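Local coordinates for VAO-type flavoprotein oxidase VAO615 (Myceliophthora thermophila, PDB 6F72) that probably acts as an oxidoreductase, holding one bicovalently bound FAD that reacts rapidly with oxygen once reduced, though no substrate has been identified, at residues Gly156-Thr164 with Tyr516-Tyr524; Phe410-Arg420 with Thr471-Trp482. All blocks are in the same frame, centred on the assembly; numbering follows the deposited sequence.

In the fold
Contact 1 touches the FAD directly, while contact 2 stands one shell farther out. Contact 1 joins the loop that carries the flavin-linked histidine, His157, to a loop of the berberine-bridge-like region, and the cofactor lies against both. Contact 2 pairs strand 412-419, an edge strand of a seven-stranded antiparallel sheet, with strand 472-480; the side chain of Leu475 comes within about 6 Å of the FAD. Their centres are about 13 Å apart. Both strands of contact 2 fall within the 351 residues between the two segments of contact 1. They meet directly where Ser415 OG lies 2.5 Å from Glu519 O, a probable hydrogen bond, and where Tyr159 CE1 packs 3.2 Å from Phe410 O. Glu519 also touches Leu475, linking the sheet to the flavin environment.

Contact 1: Gly156-Thr164 with Tyr516-Tyr524; sequences GHDYLGKST and YLNEANHLY. With FAD (flavin-adenine dinucleotide), chain E.
Leu160 lays its branched end over the backbone of 517-520: CG is 3.4 Å from Ala520 O, and CD1 is 3.5 Å from Leu517 O. With CG beside the backbone N (chi1 -59°), the branch reaches that carbonyl-rich surface. The Tyr159 ring turns its edge to Asn518 O, which lies near the ring plane 3.6 Å from CD2, while its OH reaches FAD C8. No direct hydrogen bond crosses between the segments, and ordered waters do the bridging. One water gives a proton to Asn518 O at 2.6 Å, accepts from Tyr159 N and also bonds FAD O3'; another links Lys162 NZ to Leu517 O. In this VAO-type fold the 156-164 loop carries one half of the bicovalent flavin linkage, His157 ND1 being bonded to FAD C8M, and Cys222 supplies the other. Asp158 OD2 accepts from Leu160 N and Lys162 N on opposite faces of its carboxylate, the Leu160 bond closing an Asx turn that fixes the loop's course. From the other segment, Asn518 OD1 accepts a hydrogen bond from the ribityl O4' at 2.9 Å, and its ND2 donates to Tyr516 OH, which in turn donates to FAD O2 at 2.6 Å.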
# COMPACT_ATOMS: atom_id res chain seq x y z
N GLY A 156 -9.35 -1.76 0.97
CA GLY A 156 -9.65 -0.54 0.21
C GLY A 156 -8.64 0.60 0.30
O GLY A 156 -8.95 1.75 -0.05
N HIS A 157 -7.42 0.28 0.76
CA HIS A 157 -6.35 1.26 0.87
C HIS A 157 -5.81 1.76 -0.45
O HIS A 157 -5.13 2.78 -0.45
CB HIS A 157 -5.17 0.69 1.63
CG HIS A 157 -5.02 1.22 3.01
ND1 HIS A 157 -4.39 2.42 3.31
CD2 HIS A 157 -5.38 0.67 4.20
CE1 HIS A 157 -4.41 2.58 4.63
NE2 HIS A 157 -4.99 1.52 5.18
N ASP A 158 -6.09 1.08 -1.56
CA ASP A 158 -5.36 1.34 -2.81
C ASP A 158 -5.43 2.76 -3.34
O ASP A 158 -6.50 3.26 -3.68
CB ASP A 158 -5.72 0.39 -3.95
CG ASP A 158 -4.63 0.38 -5.03
OD1 ASP A 158 -3.58 -0.29 -4.84
OD2 ASP A 158 -4.84 1.06 -6.05
N TYR A 159 -4.25 3.38 -3.46
CA TYR A 159 -4.14 4.76 -3.92
C TYR A 159 -4.54 4.93 -5.38
O TYR A 159 -4.83 6.04 -5.80
CB TYR A 159 -2.73 5.33 -3.67
CG TYR A 159 -2.40 5.51 -2.20
CD1 TYR A 159 -3.09 6.44 -1.42
CD2 TYR A 159 -1.39 4.76 -1.60
CE1 TYR A 159 -2.79 6.61 -0.07
CE2 TYR A 159 -1.07 4.93 -0.25
CZ TYR A 159 -1.78 5.85 0.51
OH TYR A 159 -1.48 6.03 1.85
N LEU A 160 -4.55 3.84 -6.14
CA LEU A 160 -4.78 3.89 -7.58
C LEU A 160 -6.17 3.39 -7.95
O LEU A 160 -6.50 3.24 -9.13
CB LEU A 160 -3.66 3.14 -8.36
CG LEU A 160 -2.16 3.52 -8.27
CD1 LEU A 160 -1.44 3.01 -7.03
CD2 LEU A 160 -1.40 3.03 -9.50
N GLY A 161 -7.02 3.16 -6.94
CA GLY A 161 -8.37 2.67 -7.18
C GLY A 161 -8.46 1.22 -7.64
O GLY A 161 -9.53 0.77 -8.09
N LYS A 162 -7.37 0.48 -7.49
CA LYS A 162 -7.27 -0.89 -8.00
C LYS A 162 -8.21 -1.90 -7.29
O LYS A 162 -8.41 -3.02 -7.78
CB LYS A 162 -5.81 -1.35 -8.03
CG LYS A 162 -4.92 -0.49 -8.94
CD LYS A 162 -3.43 -0.61 -8.63
CE LYS A 162 -2.90 -2.05 -8.77
NZ LYS A 162 -1.52 -2.16 -8.22
N SER A 163 -8.81 -1.48 -6.18
CA SER A 163 -9.77 -2.30 -5.46
C SER A 163 -11.25 -1.82 -5.51
O SER A 163 -12.06 -2.28 -4.71
CB SER A 163 -9.28 -2.54 -4.02
OG SER A 163 -9.16 -1.33 -3.30
N THR A 164 -11.59 -0.88 -6.41
CA THR A 164 -12.99 -0.65 -6.85
C THR A 164 -13.15 -0.86 -8.35
O THR A 164 -12.17 -1.06 -9.07
CB THR A 164 -13.58 0.76 -6.55
OG1 THR A 164 -12.57 1.79 -6.58
CG2 THR A 164 -14.46 0.80 -5.27
N TYR A 516 7.30 3.28 -6.99
CA TYR A 516 6.75 2.17 -6.24
C TYR A 516 5.30 1.97 -6.70
O TYR A 516 4.50 2.92 -6.67
CB TYR A 516 6.87 2.48 -4.75
CG TYR A 516 6.32 1.44 -3.79
CD1 TYR A 516 6.31 0.06 -4.10
CD2 TYR A 516 5.84 1.83 -2.54
CE1 TYR A 516 5.81 -0.87 -3.19
CE2 TYR A 516 5.35 0.91 -1.62
CZ TYR A 516 5.34 -0.44 -1.94
OH TYR A 516 4.83 -1.35 -1.01
N LEU A 517 4.97 0.76 -7.18
CA LEU A 517 3.65 0.52 -7.80
C LEU A 517 2.48 0.70 -6.83
O LEU A 517 1.33 0.93 -7.25
CB LEU A 517 3.60 -0.87 -8.47
CG LEU A 517 3.57 -2.15 -7.63
CD1 LEU A 517 2.16 -2.45 -7.10
CD2 LEU A 517 4.14 -3.35 -8.38
N ASN A 518 2.78 0.57 -5.53
CA ASN A 518 1.78 0.71 -4.47
C ASN A 518 1.44 2.16 -4.15
O ASN A 518 0.35 2.44 -3.68
CB ASN A 518 2.20 -0.02 -3.20
CG ASN A 518 1.71 -1.48 -3.14
OD1 ASN A 518 0.64 -1.82 -3.64
ND2 ASN A 518 2.51 -2.34 -2.53
N GLU A 519 2.38 3.07 -4.42
CA GLU A 519 2.21 4.48 -4.05
C GLU A 519 2.47 5.35 -5.27
O GLU A 519 3.56 5.91 -5.43
CB GLU A 519 3.11 4.84 -2.87
CG GLU A 519 2.89 3.94 -1.65
CD GLU A 519 3.65 4.39 -0.42
OE1 GLU A 519 4.85 4.74 -0.53
OE2 GLU A 519 3.04 4.39 0.67
N ALA A 520 1.49 5.40 -6.16
CA ALA A 520 1.56 6.20 -7.38
C ALA A 520 0.17 6.75 -7.72
O ALA A 520 -0.82 6.38 -7.07
CB ALA A 520 2.07 5.37 -8.53
N ASN A 521 0.11 7.63 -8.72
CA ASN A 521 -1.13 8.12 -9.26
C ASN A 521 -1.61 7.22 -10.39
O ASN A 521 -0.81 6.81 -11.22
CB ASN A 521 -0.93 9.55 -9.77
CG ASN A 521 -2.24 10.23 -10.10
OD1 ASN A 521 -2.83 9.99 -11.16
ND2 ASN A 521 -2.70 11.08 -9.21
N HIS A 522 -2.92 6.94 -10.42
CA HIS A 522 -3.55 6.12 -11.48
C HIS A 522 -3.47 6.67 -12.91
O HIS A 522 -3.71 5.92 -13.87
CB HIS A 522 -5.02 5.88 -11.15
CG HIS A 522 -5.86 7.12 -11.23
ND1 HIS A 522 -7.06 7.15 -11.91
CD2 HIS A 522 -5.66 8.36 -10.73
CE1 HIS A 522 -7.58 8.37 -11.80
NE2 HIS A 522 -6.75 9.11 -11.08
N LEU A 523 -3.21 7.97 -13.05
CA LEU A 523 -3.09 8.60 -14.37
C LEU A 523 -1.64 8.70 -14.86
O LEU A 523 -1.40 9.07 -16.03
CB LEU A 523 -3.75 9.97 -14.39
CG LEU A 523 -5.22 10.11 -13.99
CD1 LEU A 523 -5.50 11.59 -13.74
CD2 LEU A 523 -6.18 9.52 -15.02
N TYR A 524 -0.68 8.35 -13.99
CA TYR A 524 0.77 8.38 -14.32
C TYR A 524 1.07 7.57 -15.57
O TYR A 524 0.82 6.37 -15.63
CB TYR A 524 1.59 7.90 -13.11
CG TYR A 524 3.07 7.71 -13.35
CD1 TYR A 524 3.87 8.76 -13.80
CD2 TYR A 524 3.69 6.48 -13.08
CE1 TYR A 524 5.23 8.58 -14.01
CE2 TYR A 524 5.05 6.30 -13.27
CZ TYR A 524 5.81 7.35 -13.74
OH TYR A 524 7.17 7.19 -13.95
PA FAD E . -6.53 -3.06 -1.22
O1A FAD E . -6.90 -1.75 -1.86
O2A FAD E . -7.66 -3.86 -0.63
O5B FAD E . -5.74 -3.94 -2.30
C5B FAD E . -4.74 -3.38 -3.15
C4B FAD E . -4.58 -4.18 -4.43
O4B FAD E . -4.27 -5.54 -4.11
C3B FAD E . -5.82 -4.22 -5.31
O3B FAD E . -5.37 -4.22 -6.67
C2B FAD E . -6.47 -5.55 -4.99
O2B FAD E . -7.20 -6.07 -6.11
C1B FAD E . -5.28 -6.42 -4.65
N9A FAD E . -5.54 -7.46 -3.62
C8A FAD E . -5.63 -7.26 -2.29
N7A FAD E . -5.83 -8.43 -1.64
C5A FAD E . -5.87 -9.40 -2.56
C6A FAD E . -6.05 -10.87 -2.54
N6A FAD E . -6.25 -11.51 -1.37
N1A FAD E . -6.02 -11.53 -3.72
C2A FAD E . -5.83 -10.90 -4.90
N3A FAD E . -5.65 -9.56 -4.99
C4A FAD E . -5.66 -8.77 -3.87
N1 FAD E . 2.94 0.64 1.63
C2 FAD E . 4.21 0.42 2.04
O2 FAD E . 4.98 -0.26 1.31
N3 FAD E . 4.68 0.91 3.21
C4 FAD E . 3.94 1.65 4.05
O4 FAD E . 4.41 2.08 5.12
C4X FAD E . 2.53 1.92 3.67
N5 FAD E . 1.72 2.65 4.47
C5X FAD E . 0.42 2.91 4.11
C6 FAD E . -0.41 3.67 4.96
C7 FAD E . -1.75 3.91 4.57
C7M FAD E . -2.63 4.74 5.49
C8 FAD E . -2.28 3.36 3.27
C8M FAD E . -3.72 3.48 2.81
C9 FAD E . -1.43 2.61 2.45
C9A FAD E . -0.11 2.36 2.82
N10 FAD E . 0.73 1.59 1.98
C10 FAD E . 2.07 1.36 2.38
C1' FAD E . 0.24 1.10 0.70
C2' FAD E . -0.10 -0.36 0.56
O2' FAD E . 1.12 -1.08 0.49
C3' FAD E . -0.87 -0.46 -0.76
O3' FAD E . -1.92 0.53 -0.83
C4' FAD E . -1.45 -1.85 -0.95
O4' FAD E . -1.94 -1.98 -2.28
C5' FAD E . -2.52 -2.17 0.09
O5' FAD E . -3.13 -3.43 -0.16
P FAD E . -4.48 -3.82 0.61
O1P FAD E . -4.30 -3.54 2.08
O2P FAD E . -4.85 -5.20 0.11
O3P FAD E . -5.52 -2.75 -0.01
O HOH W 1 -1.36 -1.83 -5.55
O HOH W 2 -2.01 1.37 -3.32
O HOH W 3 -4.19 7.64 -7.74
O HOH W 4 0.19 -0.29 -9.41

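Contact 2: Phe410-Arg420 with Thr471-Trp482; sequences FPFTNSRIIPR and TGMLLCAPAGSW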
# COMPACT_ATOMS: atom_id res chain seq x y z
N PHE A 410 -4.13 10.41 2.11
CA PHE A 410 -3.90 11.37 1.04
C PHE A 410 -4.06 10.65 -0.30
O PHE A 410 -3.26 9.78 -0.62
CB PHE A 410 -2.51 11.97 1.14
CG PHE A 410 -2.16 12.57 2.48
CD1 PHE A 410 -2.87 13.66 2.99
CD2 PHE A 410 -1.08 12.07 3.21
CE1 PHE A 410 -2.53 14.23 4.21
CE2 PHE A 410 -0.72 12.64 4.43
CZ PHE A 410 -1.45 13.72 4.94
N PRO A 411 -5.10 10.99 -1.08
CA PRO A 411 -5.46 10.28 -2.33
C PRO A 411 -4.61 10.60 -3.56
O PRO A 411 -4.86 10.04 -4.65
CB PRO A 411 -6.90 10.75 -2.57
CG PRO A 411 -6.93 12.12 -1.98
CD PRO A 411 -6.07 12.05 -0.76
N PHE A 412 -3.66 11.52 -3.40
CA PHE A 412 -2.73 11.89 -4.47
C PHE A 412 -1.30 11.55 -4.04
O PHE A 412 -0.43 12.44 -3.96
CB PHE A 412 -2.89 13.38 -4.86
CG PHE A 412 -4.32 13.82 -5.03
CD1 PHE A 412 -5.07 13.41 -6.14
CD2 PHE A 412 -4.93 14.64 -4.08
CE1 PHE A 412 -6.40 13.81 -6.29
CE2 PHE A 412 -6.25 15.05 -4.23
CZ PHE A 412 -6.98 14.64 -5.34
N THR A 413 -1.07 10.27 -3.77
CA THR A 413 0.21 9.77 -3.29
C THR A 413 1.07 9.42 -4.50
O THR A 413 0.63 8.72 -5.41
CB THR A 413 0.05 8.55 -2.33
OG1 THR A 413 -0.56 8.98 -1.10
CG2 THR A 413 1.39 7.90 -1.99
N ASN A 414 2.28 9.96 -4.51
CA ASN A 414 3.29 9.60 -5.52
C ASN A 414 4.51 9.07 -4.80
O ASN A 414 4.58 9.14 -3.57
CB ASN A 414 3.62 10.83 -6.36
CG ASN A 414 2.37 11.53 -6.86
OD1 ASN A 414 1.75 11.09 -7.84
ND2 ASN A 414 1.98 12.60 -6.18
N SER A 415 5.47 8.51 -5.55
CA SER A 415 6.66 7.95 -4.95
C SER A 415 7.86 7.91 -5.87
O SER A 415 7.75 7.82 -7.11
CB SER A 415 6.40 6.52 -4.42
OG SER A 415 6.03 5.66 -5.50
N ARG A 416 9.01 7.93 -5.24
CA ARG A 416 10.22 7.57 -5.93
C ARG A 416 11.04 6.69 -5.00
O ARG A 416 11.17 6.99 -3.81
CB ARG A 416 10.97 8.84 -6.37
CG ARG A 416 11.99 8.60 -7.47
CD ARG A 416 11.35 8.32 -8.83
NE ARG A 416 12.40 8.17 -9.81
CZ ARG A 416 12.29 7.58 -11.00
NH1 ARG A 416 11.15 7.04 -11.40
NH2 ARG A 416 13.37 7.53 -11.79
N ILE A 417 11.50 5.56 -5.54
CA ILE A 417 12.56 4.79 -4.92
C ILE A 417 13.84 5.44 -5.44
O ILE A 417 14.07 5.50 -6.65
CB ILE A 417 12.52 3.30 -5.30
CG1 ILE A 417 11.26 2.65 -4.71
CG2 ILE A 417 13.75 2.57 -4.78
CD1 ILE A 417 10.61 1.62 -5.60
N ILE A 418 14.62 5.97 -4.50
CA ILE A 418 15.82 6.76 -4.80
C ILE A 418 17.10 5.93 -4.55
O ILE A 418 17.37 5.56 -3.41
CB ILE A 418 15.83 8.09 -3.99
CG1 ILE A 418 14.53 8.89 -4.24
CG2 ILE A 418 17.07 8.92 -4.31
CD1 ILE A 418 14.34 10.13 -3.38
N PRO A 419 17.86 5.62 -5.63
CA PRO A 419 19.14 4.88 -5.51
C PRO A 419 20.13 5.50 -4.53
O PRO A 419 20.25 6.73 -4.47
CB PRO A 419 19.73 4.94 -6.93
CG PRO A 419 18.59 5.22 -7.83
CD PRO A 419 17.46 5.82 -7.03
N ARG A 420 20.82 4.66 -3.77
CA ARG A 420 21.95 5.07 -2.91
C ARG A 420 23.03 5.89 -3.63
O ARG A 420 23.58 6.84 -3.05
CB ARG A 420 22.59 3.85 -2.28
CG ARG A 420 23.48 4.15 -1.09
CD ARG A 420 24.33 2.94 -0.74
NE ARG A 420 24.32 2.69 0.71
CZ ARG A 420 23.63 1.73 1.32
NH1 ARG A 420 22.87 0.89 0.63
NH2 ARG A 420 23.70 1.61 2.63
N THR A 471 19.23 -1.37 -5.26
CA THR A 471 20.12 -0.20 -5.30
C THR A 471 19.54 1.01 -4.54
O THR A 471 20.28 1.92 -4.16
CB THR A 471 20.49 0.19 -6.75
OG1 THR A 471 19.30 0.37 -7.51
CG2 THR A 471 21.35 -0.90 -7.42
N GLY A 472 18.22 0.99 -4.30
CA GLY A 472 17.53 2.06 -3.59
C GLY A 472 17.94 2.24 -2.14
O GLY A 472 18.31 1.27 -1.47
N MET A 473 17.89 3.50 -1.68
CA MET A 473 18.13 3.84 -0.29
C MET A 473 16.91 4.57 0.34
O MET A 473 16.63 4.39 1.54
CB MET A 473 19.40 4.69 -0.17
CG MET A 473 19.98 4.72 1.24
SD MET A 473 21.49 5.67 1.52
CE MET A 473 20.88 7.34 1.48
N LEU A 474 16.21 5.37 -0.46
CA LEU A 474 15.04 6.13 -0.01
C LEU A 474 13.78 5.75 -0.79
O LEU A 474 13.82 5.48 -1.99
CB LEU A 474 15.28 7.64 -0.15
CG LEU A 474 16.57 8.31 0.34
CD1 LEU A 474 16.53 9.79 -0.01
CD2 LEU A 474 16.83 8.12 1.83
N LEU A 475 12.66 5.72 -0.08
CA LEU A 475 11.35 5.67 -0.72
C LEU A 475 10.62 6.86 -0.15
O LEU A 475 10.22 6.84 1.02
CB LEU A 475 10.58 4.37 -0.43
CG LEU A 475 9.16 4.09 -0.99
CD1 LEU A 475 8.06 4.91 -0.32
CD2 LEU A 475 9.03 4.26 -2.49
N CYS A 476 10.50 7.89 -0.98
CA CYS A 476 9.79 9.11 -0.58
C CYS A 476 8.43 9.18 -1.25
O CYS A 476 8.30 8.91 -2.45
CB CYS A 476 10.62 10.35 -0.90
SG CYS A 476 12.11 10.41 0.12
N ALA A 477 7.44 9.55 -0.45
CA ALA A 477 6.07 9.62 -0.92
C ALA A 477 5.44 11.03 -0.79
O ALA A 477 4.67 11.28 0.16
CB ALA A 477 5.22 8.57 -0.22
N PRO A 478 5.75 11.95 -1.74
CA PRO A 478 4.96 13.20 -1.79
C PRO A 478 3.48 12.91 -2.01
O PRO A 478 3.10 12.32 -3.02
CB PRO A 478 5.57 13.95 -2.97
CG PRO A 478 6.99 13.52 -2.95
CD PRO A 478 6.91 12.04 -2.64
N ALA A 479 2.66 13.30 -1.03
CA ALA A 479 1.25 12.94 -1.04
C ALA A 479 0.36 14.17 -0.90
O ALA A 479 0.50 14.96 0.04
CB ALA A 479 0.95 11.92 0.06
N GLY A 480 -0.55 14.32 -1.86
CA GLY A 480 -1.52 15.40 -1.90
C GLY A 480 -2.75 15.07 -1.10
O GLY A 480 -3.38 14.01 -1.30
N SER A 481 -3.09 15.97 -0.18
CA SER A 481 -4.30 15.86 0.62
C SER A 481 -5.54 16.15 -0.22
O SER A 481 -5.46 16.80 -1.26
CB SER A 481 -4.23 16.78 1.83
OG SER A 481 -3.79 18.07 1.44
N TRP A 482 -6.67 15.61 0.23
CA TRP A 482 -7.97 15.96 -0.33
C TRP A 482 -8.50 17.19 0.40
O TRP A 482 -8.14 17.44 1.56
CB TRP A 482 -8.92 14.78 -0.16
CG TRP A 482 -10.24 14.94 -0.79
CD1 TRP A 482 -11.39 15.35 -0.18
CD2 TRP A 482 -10.59 14.66 -2.16
NE1 TRP A 482 -12.42 15.35 -1.07
CE2 TRP A 482 -11.97 14.93 -2.29
CE3 TRP A 482 -9.87 14.22 -3.28
CZ2 TRP A 482 -12.66 14.76 -3.50
CZ3 TRP A 482 -10.55 14.05 -4.49
CH2 TRP A 482 -11.94 14.32 -4.59
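Phe412 and Trp482 meet rim to rim, with planes only 18° apart but centroids 5.9 Å apart, so neither ring covers the other. The touching atoms are Phe412 CZ and Trp482 CE3, at 3.6 Å. Ser481 O lies at the edge of the Phe412 ring, near its plane, and Pro411 CG sits over one face, toward the rim. Pro411 CG also packs on Trp482 CB, the two side chains crossing at about a right angle. An alanine in place of Phe412 would probably leave the rim of Trp482 without this neighbour and open a gap beside Pro411. Phe410 sends CB against Ala479 CB and turns CD1 to Ser481.

Farther along the antiparallel pair, Ile417 and Leu475 share the face that bears Thr413 and Ala479, with Ile417 CG1 3.5 Å from Leu475 CD2. The anti placement of Leu475 CG relative to its backbone N (chi1 179°) carries that methyl across. On the other face Ile418 packs CB to CB on Leu474, and its CD1 approaches Cys476 SG, which is disulfide-bonded to Cys450 on the adjoining strand. At the far end Arg420 runs roughly perpendicular to Met473: SD stands over one guanidinium face, offset toward its rim, and lies 3.6 Å from Arg420 CG, while NH2 forms a salt bridge with Asp335.

A classic beta bulge sets this end, Met473 and Leu474 both facing Ile418. Ile418 O accepts from Met473 N at 2.7 Å and from Leu474 N at 3.2 Å, and the register shifts by one between Ile418 and Pro419, which sits at the N-cap of helix 420-424. The pairing thus rests on backbone hydrogen bonds, with mainly apolar side-chain contacts on both faces, and the charges of Arg416 and Arg420 are met from outside the two strands, by Asp507 and Asp335.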